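Local coordinates for protein exopolyphosphatase (Cytophaga hutchinsonii, PDB 3MDQ) that probably hydrolyses inorganic polyphosphate, releasing orthophosphate from the chain end as an exopolyphosphatase of the Ppx/GppA family, at residues G43-G48 with G81-R86; R57-L62 with Q92-R97. All coordinates share one frame; numbering follows the deposited sequence. Where two conformers were deposited one is given.

Contact 1 (G43-G48 with G81-R86); sequences GGITKG and GTSAVR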
# COMPACT_ATOMS: atom_id res chain seq x y z
N GLY A 43 -5.84 -14.08 -10.58
CA GLY A 43 -5.73 -15.36 -11.28
C GLY A 43 -4.45 -16.14 -11.00
O GLY A 43 -4.31 -17.28 -11.51
N GLY A 44 -3.52 -15.59 -10.22
CA GLY A 44 -2.25 -16.28 -9.98
C GLY A 44 -1.53 -16.21 -8.66
O GLY A 44 -0.80 -17.13 -8.31
N ILE A 45 -1.73 -15.14 -7.89
CA ILE A 45 -0.86 -14.89 -6.78
C ILE A 45 -0.82 -16.01 -5.76
O ILE A 45 0.27 -16.33 -5.30
CB ILE A 45 -1.11 -13.51 -6.15
CG1 ILE A 45 0.09 -13.12 -5.26
CG2 ILE A 45 -2.51 -13.41 -5.50
CD1 ILE A 45 0.07 -11.63 -4.81
N THR A 46 -1.97 -16.59 -5.40
CA THR A 46 -1.94 -17.63 -4.35
C THR A 46 -1.41 -18.96 -4.88
O THR A 46 -1.14 -19.86 -4.08
CB THR A 46 -3.32 -17.86 -3.68
OG1 THR A 46 -4.24 -18.32 -4.65
CG2 THR A 46 -3.82 -16.56 -3.06
N LYS A 47 -1.21 -19.06 -6.20
CA LYS A 47 -0.67 -20.27 -6.81
C LYS A 47 0.76 -20.05 -7.24
O LYS A 47 1.38 -20.97 -7.78
CB LYS A 47 -1.54 -20.71 -7.99
CG LYS A 47 -2.98 -21.13 -7.61
CD LYS A 47 -2.97 -22.30 -6.64
CE LYS A 47 -4.39 -22.76 -6.25
NZ LYS A 47 -4.28 -23.96 -5.36
N GLY A 48 1.30 -18.87 -6.98
CA GLY A 48 2.73 -18.63 -7.17
C GLY A 48 3.16 -18.25 -8.57
O GLY A 48 4.31 -18.45 -8.90
N GLY A 81 9.60 -3.66 -7.97
CA GLY A 81 8.65 -4.77 -7.99
C GLY A 81 8.55 -5.33 -6.57
O GLY A 81 9.58 -5.62 -5.96
N THR A 82 7.33 -5.53 -6.08
CA THR A 82 7.12 -5.96 -4.68
C THR A 82 6.38 -7.31 -4.63
O THR A 82 6.81 -8.23 -5.34
CB THR A 82 6.43 -4.87 -3.89
OG1 THR A 82 5.21 -4.45 -4.56
CG2 THR A 82 7.43 -3.67 -3.69
N SER A 83 5.38 -7.50 -3.77
CA SER A 83 4.87 -8.85 -3.46
C SER A 83 4.56 -9.74 -4.69
O SER A 83 5.01 -10.88 -4.77
CB SER A 83 3.60 -8.73 -2.62
OG SER A 83 3.11 -10.01 -2.29
N ALA A 84 3.71 -9.28 -5.60
CA ALA A 84 3.32 -10.14 -6.71
C ALA A 84 4.53 -10.46 -7.62
O ALA A 84 4.64 -11.54 -8.17
CB ALA A 84 2.21 -9.52 -7.54
N VAL A 85 5.44 -9.51 -7.76
CA VAL A 85 6.62 -9.72 -8.60
C VAL A 85 7.58 -10.68 -7.91
O VAL A 85 7.97 -11.74 -8.47
CB VAL A 85 7.31 -8.40 -8.92
CG1 VAL A 85 8.62 -8.63 -9.70
CG2 VAL A 85 6.39 -7.44 -9.72
N ARG A 86 7.94 -10.44 -6.67
CA ARG A 86 8.90 -11.32 -6.01
C ARG A 86 8.36 -12.76 -5.77
O ARG A 86 9.16 -13.70 -5.73
CB ARG A 86 9.45 -10.70 -4.71
CG ARG A 86 8.50 -10.60 -3.61
CD ARG A 86 9.13 -9.86 -2.38
NE ARG A 86 8.07 -9.55 -1.46
CZ ARG A 86 7.65 -8.34 -1.11
NH1 ARG A 86 8.25 -7.25 -1.53
NH2 ARG A 86 6.60 -8.22 -0.31

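Contact 2 (R57-L62 with Q92-R97); sequences RALDTL and QVLIDR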
# COMPACT_ATOMS: atom_id res chain seq x y z
N ARG A 57 -1.52 -6.75 -19.06
CA ARG A 57 -1.99 -5.51 -18.42
C ARG A 57 -0.81 -4.70 -17.87
O ARG A 57 -0.78 -3.47 -18.00
CB ARG A 57 -3.02 -5.78 -17.31
CG ARG A 57 -4.34 -6.33 -17.80
CD ARG A 57 -5.37 -6.45 -16.68
NE ARG A 57 -5.04 -7.38 -15.61
CZ ARG A 57 -5.38 -8.67 -15.58
NH1 ARG A 57 -6.06 -9.24 -16.58
NH2 ARG A 57 -5.07 -9.39 -14.51
N ALA A 58 0.12 -5.38 -17.22
CA ALA A 58 1.31 -4.71 -16.67
C ALA A 58 2.11 -3.97 -17.77
O ALA A 58 2.49 -2.81 -17.60
CB ALA A 58 2.24 -5.71 -15.89
N LEU A 59 2.34 -4.66 -18.88
CA LEU A 59 3.06 -4.05 -20.00
C LEU A 59 2.30 -2.88 -20.61
O LEU A 59 2.89 -1.86 -20.95
CB LEU A 59 3.42 -5.06 -21.10
CG LEU A 59 4.76 -5.76 -20.96
CD1 LEU A 59 5.87 -4.78 -21.24
CD2 LEU A 59 4.94 -6.37 -19.60
N ASP A 60 0.99 -3.02 -20.75
CA ASP A 60 0.16 -1.92 -21.25
C ASP A 60 0.38 -0.69 -20.38
O ASP A 60 0.67 0.40 -20.85
CB ASP A 60 -1.31 -2.31 -21.22
CG ASP A 60 -2.22 -1.20 -21.71
OD1 ASP A 60 -1.99 -0.71 -22.84
OD2 ASP A 60 -3.17 -0.84 -21.00
N THR A 61 0.28 -0.87 -19.08
CA THR A 61 0.42 0.24 -18.16
C THR A 61 1.83 0.82 -18.20
O THR A 61 2.00 2.04 -18.20
CB THR A 61 0.07 -0.20 -16.73
OG1 THR A 61 -1.35 -0.41 -16.66
CG2 THR A 61 0.44 0.87 -15.68
N LEU A 62 2.83 -0.05 -18.26
CA LEU A 62 4.20 0.43 -18.30
C LEU A 62 4.54 1.19 -19.60
O LEU A 62 5.32 2.15 -19.57
CB LEU A 62 5.20 -0.68 -17.96
CG LEU A 62 5.10 -1.12 -16.48
CD1 LEU A 62 5.87 -2.39 -16.25
CD2 LEU A 62 5.53 -0.05 -15.50
N GLN A 92 10.77 -13.40 -13.93
CA GLN A 92 11.80 -12.99 -14.85
C GLN A 92 11.23 -12.84 -16.26
O GLN A 92 11.78 -12.09 -17.05
CB GLN A 92 12.97 -13.97 -14.90
CG GLN A 92 14.26 -13.37 -15.49
CD GLN A 92 14.76 -12.21 -14.65
OE1 GLN A 92 14.81 -12.32 -13.42
NE2 GLN A 92 15.11 -11.11 -15.29
N VAL A 93 10.18 -13.59 -16.60
CA VAL A 93 9.55 -13.39 -17.91
C VAL A 93 9.03 -11.95 -18.00
O VAL A 93 9.26 -11.26 -19.00
CB VAL A 93 8.36 -14.38 -18.11
CG1 VAL A 93 7.54 -14.02 -19.35
CG2 VAL A 93 8.89 -15.85 -18.20
N LEU A 94 8.30 -11.53 -16.98
CA LEU A 94 7.76 -10.15 -16.92
C LEU A 94 8.87 -9.09 -16.92
O LEU A 94 8.79 -8.11 -17.67
CB LEU A 94 6.83 -9.97 -15.72
CG LEU A 94 6.25 -8.55 -15.54
CD1 LEU A 94 5.48 -8.14 -16.80
CD2 LEU A 94 5.32 -8.49 -14.26
N ILE A 95 9.91 -9.30 -16.11
CA ILE A 95 11.02 -8.36 -16.01
C ILE A 95 11.71 -8.21 -17.36
O ILE A 95 11.99 -7.11 -17.79
CB ILE A 95 11.98 -8.83 -14.92
CG1 ILE A 95 11.31 -8.69 -13.55
CG2 ILE A 95 13.31 -8.04 -14.93
CD1 ILE A 95 12.09 -9.32 -12.41
N ASP A 96 11.92 -9.31 -18.06
CA ASP A 96 12.63 -9.27 -19.34
C ASP A 96 11.75 -8.62 -20.42
O ASP A 96 12.24 -7.86 -21.28
CB ASP A 96 13.04 -10.66 -19.78
CG ASP A 96 14.19 -11.22 -18.95
OD1 ASP A 96 14.76 -10.50 -18.07
OD2 ASP A 96 14.53 -12.41 -19.15
N ARG A 97 10.44 -8.89 -20.38
CA ARG A 97 9.50 -8.25 -21.33
C ARG A 97 9.49 -6.73 -21.11
O ARG A 97 9.48 -5.97 -22.06
CB ARG A 97 8.09 -8.85 -21.26
CG ARG A 97 7.99 -10.28 -21.77
CD ARG A 97 6.56 -10.83 -21.66
NE ARG A 97 6.43 -12.25 -22.01
CZ ARG A 97 5.30 -12.96 -21.86
NH1 ARG A 97 4.22 -12.40 -21.39
NH2 ARG A 97 5.28 -14.24 -22.16

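Contact 1 (G43-G48 with G81-R86)
Ile45 makes the whole of this contact from its side with one methyl: CD1 comes within 4.0 Å of Ala84 CA and 4.1 Å of Ala84 CB, so it lies beside the first turn of helix 83-87. The methyl gets that far because the branch is stretched out, with CG1 trans to the backbone N (chi1 -163°) and CD1 continuing the line. Ser83 is brushed more lightly, OG being 4.3 Å from Ile45 CD1. Thr13 and, from helix 163-169, Gln164 and Arg165 also pack on Ile45.

No hydrogen bond joins the two segments; each is shaped by its own backbone bonds. Lys47 N to Gly44 O (2.9 Å) curls the loop into a short 3-10 turn, from which Ile45 projects. On the other side Arg86 N bonds Thr82 O at 2.8 Å, closing the helix turn that follows Thr82, its N-cap residue.

Charge enters through Arg86, which does not reach Ile45. Its guanidinium lies with one face over the backbone at the helix start, Ser83 N sitting 3.5 Å above the plane and over its centre. Salt bridges to Glu114 and Glu160 hold the group, and Ile109 O accepts a further bond from NH1.

Thr82 OG1 makes a weak hydrogen bond to a sulfate ion, probably from the crystallisation liquor. An anion at this helix start, close to the hairpin loop carrying Thr13, is consistent with a phosphate-binding pocket in the cleft of an actin-like ATPase fold.

Contact 2 (R57-L62 with Q92-R97)
Ala58 O accepts the backbone bond from Leu62 N at 2.9 Å, part of the helical turn that presents Ala58 and Leu59 together to the neighbouring helix. Another bond of that length runs along the partner helix: Gln92 NE2 donates to Asp96 OD1 (2.9 Å, 164° at the hydrogen). The NE2 donor keeps the acceptor nearly in its own amide plane, but meets the carboxylate from above its plane.

The contact proper is apolar and turns on Leu94. Its CG is placed trans to the backbone N (chi1 178°), which carries CD1 across to the other helix although the side chain leaves its own helix along the flank. There CD1 touches two residues: Ala58 CB at 4.2 Å, and Leu59 CD2 at 3.4 Å, closer than normal van der Waals contact. The two leucine chains pass side by side, each heading for the opposite helix. The other methyl of Leu59 lies against backbone, CD1 being 3.9 Å from Arg97 O.

Helices 52-71 and 91-102 run in nearly the same direction, 26° apart over these turns. Each precedes a strand of the five-stranded sheet, and helix 91-102 is in the connection from strand 76-81 to its parallel neighbour 106-108, a beta-alpha-beta crossover. On the sheet side Ala58 and Leu62 pack on Phe16 of strand 15-24.

At the more exposed margin of the contact, Arg97 CB lies 4.3 Å from Leu59 CD2, while the rest of its extended chain runs on to a salt bridge with Glu52 at the start of helix 52-71. Val93 CG1 covers one face of that guanidinium, near its edge. Arg57, one residue before Ala58, ties this turn to the loop after strand 27-37 through bonds from NE to Val38 O and NH2 to Gly39 O.

In the fold
From the N terminus the chain builds the first three strands, 5-11, 15-24 and 27-37, and then enters the loop holding 43-48. Helix 52-71, with 57-62, comes next, followed by strand 76-81. Contact 1 closes its loop where that strand gives way to helix 83-87, and contact 2 closes later, on helix 91-102. The segments alternate, so the two loops cross, sharing strand 76-81 and the last part of helix 52-71. Contact 1 ties the loop before helix 52-71 to helix 83-87; contact 2 pairs the two longer helices. The centres of the two contacts lie about 13 Å apart, on the same side of the chain's centre, and the contacts do not touch each other.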